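Local coordinates for oxidoreductase, 2OG-Fe oxygenase family protein, putative, expressed (Oryza sativa subsp. japonica, PDB 5XOI) that probably acts as an iron(II)- and 2-oxoglutarate-dependent dioxygenase of the AlkB family, its catalytic domain captured here with manganese at the metal site, at residues G12-K17 against N101-Q106. Residues are numbered along the deposited sequence; the frame is centred on the assembly and turned at random.
Sequences GMVLLK and NEFLRQ
V14 lays its two methyl groups over the junction of F103 and L104, joining strand 13-16 of the major sheet to the last turns of helix 87-106, the helix that packs across the outside of this AlkB-type double-stranded beta-helix. CG1 of V14 approaches the F103 ring obliquely, 4.1 Å from CD2, while CG2 of V14 rests 4.0 Å from CD2 of L104. CG2 of V14 also lies 4.2 Å from CD2 of F103, so the same ring carbon meets both methyls. V14 and the two helical side chains point in opposing directions and overlap alongside, not end to end. The ring gets there because F103 turns CG away from its own backbone N (chi1 169°), whereas L104 swings CG opposite its carbonyl carbon (chi1 -65°). Only apolar atoms meet, and the backbones stay 8.6 Å apart between CA of V14 and CA of L104.

Next door, strand 6-10 shares the cover, with L6 against F103 and Y8 against L104, while S100 also touches V14. Backbone hydrogen bonds with I189 fix V14 in the sheet, and N101 ties the helix to L117 through OD1. Near the helix end, clear of the strand, R105 grips the single oxygen OE1 of E102 side-on with NE and NH2 in a salt bridge, OE1 lying 4° from the guanidinium plane. OE2 of E102 accepts from NE2 of Q106 at 2.9 Å through its anti lone pair.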
ATOM      1  N   GLY A  12       1.121   2.584 -16.195  1.00 17.74           N
ATOM      2  CA  GLY A  12       0.358   1.869 -15.191  1.00 18.56           C
ATOM      3  C   GLY A  12       0.689   2.229 -13.762  1.00 19.13           C
ATOM      4  O   GLY A  12       0.339   1.476 -12.851  1.00 16.79           O
ATOM      5  N   MET A  13       1.342   3.370 -13.529  1.00 17.04           N
ATOM      6  CA  MET A  13       1.704   3.794 -12.178  1.00 16.96           C
ATOM      7  C   MET A  13       1.281   5.243 -11.975  1.00 18.84           C
ATOM      8  O   MET A  13       1.864   6.156 -12.568  1.00 16.38           O
ATOM      9  CB  MET A  13       3.203   3.625 -11.932  1.00 16.15           C
ATOM     10  CG  MET A  13       3.617   3.885 -10.496  1.00 18.54           C
ATOM     11  SD  MET A  13       5.339   3.445 -10.270  1.00 20.05           S
ATOM     12  CE  MET A  13       5.485   3.586  -8.485  1.00 21.50           C
ATOM     13  N   VAL A  14       0.283   5.443 -11.121  1.00 14.21           N
ATOM     14  CA  VAL A  14      -0.345   6.738 -10.904  1.00 14.30           C
ATOM     15  C   VAL A  14      -0.294   7.044  -9.415  1.00 15.86           C
ATOM     16  O   VAL A  14      -0.659   6.198  -8.592  1.00 18.94           O
ATOM     17  CB  VAL A  14      -1.796   6.742 -11.408  1.00 13.73           C
ATOM     18  CG1 VAL A  14      -2.507   8.029 -11.009  1.00 21.87           C
ATOM     19  CG2 VAL A  14      -1.814   6.565 -12.920  1.00 14.11           C
ATOM     20  N   LEU A  15       0.141   8.256  -9.075  1.00 15.60           N
ATOM     21  CA  LEU A  15       0.127   8.754  -7.705  1.00 15.24           C
ATOM     22  C   LEU A  15      -0.992   9.783  -7.570  1.00 18.79           C
ATOM     23  O   LEU A  15      -1.006  10.793  -8.285  1.00 17.23           O
ATOM     24  CB  LEU A  15       1.476   9.372  -7.339  1.00 20.16           C
ATOM     25  CG  LEU A  15       1.538  10.162  -6.030  1.00 16.59           C
ATOM     26  CD1 LEU A  15       1.233   9.264  -4.825  1.00 18.57           C
ATOM     27  CD2 LEU A  15       2.898  10.784  -5.881  1.00 19.54           C
ATOM     28  N   LEU A  16      -1.932   9.514  -6.673  1.00 16.17           N
ATOM     29  CA  LEU A  16      -3.079  10.390  -6.434  1.00 13.27           C
ATOM     30  C   LEU A  16      -2.774  11.202  -5.173  1.00 19.53           C
ATOM     31  O   LEU A  16      -2.862  10.691  -4.049  1.00 18.90           O
ATOM     32  CB  LEU A  16      -4.364   9.577  -6.298  1.00 13.30           C
ATOM     33  CG  LEU A  16      -4.775   8.728  -7.499  1.00 15.42           C
ATOM     34  CD1 LEU A  16      -4.125   7.343  -7.421  1.00 17.95           C
ATOM     35  CD2 LEU A  16      -6.279   8.554  -7.552  1.00 19.90           C
ATOM     36  N   LYS A  17      -2.400  12.466  -5.359  1.00 15.87           N
ATOM     37  CA  LYS A  17      -1.989  13.288  -4.224  1.00 16.35           C
ATOM     38  C   LYS A  17      -3.188  13.652  -3.359  1.00 23.80           C
ATOM     39  O   LYS A  17      -4.211  14.122  -3.867  1.00 19.57           O
ATOM     40  CB  LYS A  17      -1.293  14.564  -4.706  1.00 20.12           C
ATOM     41  CG  LYS A  17       0.014  14.331  -5.448  1.00 20.25           C
ATOM     42  CD  LYS A  17       1.080  13.709  -4.564  1.00 18.83           C
ATOM     43  CE  LYS A  17       1.414  14.598  -3.375  1.00 22.48           C
ATOM     44  NZ  LYS A  17       2.415  13.972  -2.445  1.00 17.61           N
ATOM     45  N   ASN A 101      -8.009   5.890 -13.943  1.00 16.30           N
ATOM     46  CA  ASN A 101      -8.315   5.575 -15.331  1.00 15.92           C
ATOM     47  C   ASN A 101      -8.862   6.781 -16.071  1.00 18.32           C
ATOM     48  O   ASN A 101      -8.621   6.926 -17.269  1.00 17.02           O
ATOM     49  CB  ASN A 101      -9.289   4.403 -15.399  1.00 16.21           C
ATOM     50  CG  ASN A 101      -8.580   3.078 -15.235  1.00 18.69           C
ATOM     51  OD1 ASN A 101      -7.357   3.023 -15.356  1.00 20.19           O
ATOM     52  ND2 ASN A 101      -9.327   2.013 -14.938  1.00 18.21           N
ATOM     53  N   GLU A 102      -9.579   7.661 -15.375  1.00 19.27           N
ATOM     54  CA  GLU A 102     -10.024   8.899 -16.000  1.00 18.80           C
ATOM     55  C   GLU A 102      -8.834   9.792 -16.321  1.00 18.86           C
ATOM     56  O   GLU A 102      -8.770  10.390 -17.400  1.00 18.67           O
ATOM     57  CB  GLU A 102     -11.014   9.621 -15.086  1.00 22.95           C
ATOM     58  CG  GLU A 102     -11.476  10.972 -15.624  1.00 20.57           C
ATOM     59  CD  GLU A 102     -12.313  10.843 -16.877  1.00 22.58           C
ATOM     60  OE1 GLU A 102     -12.839   9.734 -17.130  1.00 21.21           O
ATOM     61  OE2 GLU A 102     -12.445  11.856 -17.608  1.00 22.31           O
ATOM     62  N   PHE A 103      -7.880   9.881 -15.393  1.00 16.02           N
ATOM     63  CA  PHE A 103      -6.646  10.615 -15.647  1.00 16.31           C
ATOM     64  C   PHE A 103      -5.912  10.045 -16.858  1.00 18.80           C
ATOM     65  O   PHE A 103      -5.491  10.789 -17.747  1.00 20.08           O
ATOM     66  CB  PHE A 103      -5.786  10.560 -14.381  1.00 15.39           C
ATOM     67  CG  PHE A 103      -4.379  11.037 -14.553  1.00 18.82           C
ATOM     68  CD1 PHE A 103      -4.110  12.372 -14.786  1.00 18.93           C
ATOM     69  CD2 PHE A 103      -3.316  10.158 -14.404  1.00 22.10           C
ATOM     70  CE1 PHE A 103      -2.805  12.827 -14.910  1.00 22.05           C
ATOM     71  CE2 PHE A 103      -2.007  10.598 -14.533  1.00 22.34           C
ATOM     72  CZ  PHE A 103      -1.751  11.941 -14.786  1.00 21.64           C
ATOM     73  N   LEU A 104      -5.738   8.716 -16.900  1.00 18.18           N
ATOM     74  CA  LEU A 104      -5.039   8.092 -18.021  1.00 16.79           C
ATOM     75  C   LEU A 104      -5.792   8.281 -19.334  1.00 16.90           C
ATOM     76  O   LEU A 104      -5.165   8.405 -20.394  1.00 19.02           O
ATOM     77  CB  LEU A 104      -4.825   6.599 -17.748  1.00 19.77           C
ATOM     78  CG  LEU A 104      -3.907   6.228 -16.563  1.00 15.49           C
ATOM     79  CD1 LEU A 104      -4.070   4.771 -16.213  1.00 17.69           C
ATOM     80  CD2 LEU A 104      -2.451   6.504 -16.894  1.00 17.11           C
ATOM     81  N   ARG A 105      -7.127   8.294 -19.284  1.00 17.14           N
ATOM     82  CA  ARG A 105      -7.918   8.619 -20.470  1.00 19.46           C
ATOM     83  C   ARG A 105      -7.588  10.015 -20.984  1.00 20.82           C
ATOM     84  O   ARG A 105      -7.430  10.231 -22.193  1.00 20.61           O
ATOM     85  CB  ARG A 105      -9.414   8.543 -20.141  1.00 24.21           C
ATOM     86  CG  ARG A 105     -10.071   7.216 -20.384  1.00 38.29           C
ATOM     87  CD  ARG A 105     -11.585   7.323 -20.191  1.00 40.17           C
ATOM     88  NE  ARG A 105     -11.984   7.438 -18.792  1.00 44.12           N
ATOM     89  CZ  ARG A 105     -12.157   6.413 -17.961  1.00 30.93           C
ATOM     90  NH1 ARG A 105     -11.955   5.159 -18.364  1.00 32.11           N
ATOM     91  NH2 ARG A 105     -12.522   6.645 -16.718  1.00 31.16           N
ATOM     92  N   GLN A 106      -7.506  10.986 -20.078  1.00 19.61           N
ATOM     93  CA  GLN A 106      -7.297  12.355 -20.529  1.00 22.10           C
ATOM     94  C   GLN A 106      -5.868  12.587 -21.000  1.00 23.65           C
ATOM     95  O   GLN A 106      -5.640  13.415 -21.885  1.00 26.37           O
ATOM     96  CB  GLN A 106      -7.680  13.332 -19.416  1.00 24.65           C
ATOM     97  CG  GLN A 106      -9.195  13.403 -19.187  1.00 31.10           C
ATOM     98  CD  GLN A 106      -9.578  14.409 -18.125  1.00 37.09           C
ATOM     99  OE1 GLN A 106      -8.895  15.415 -17.936  1.00 39.22           O
ATOM    100  NE2 GLN A 106     -10.669  14.138 -17.418  1.00 39.64           N
TER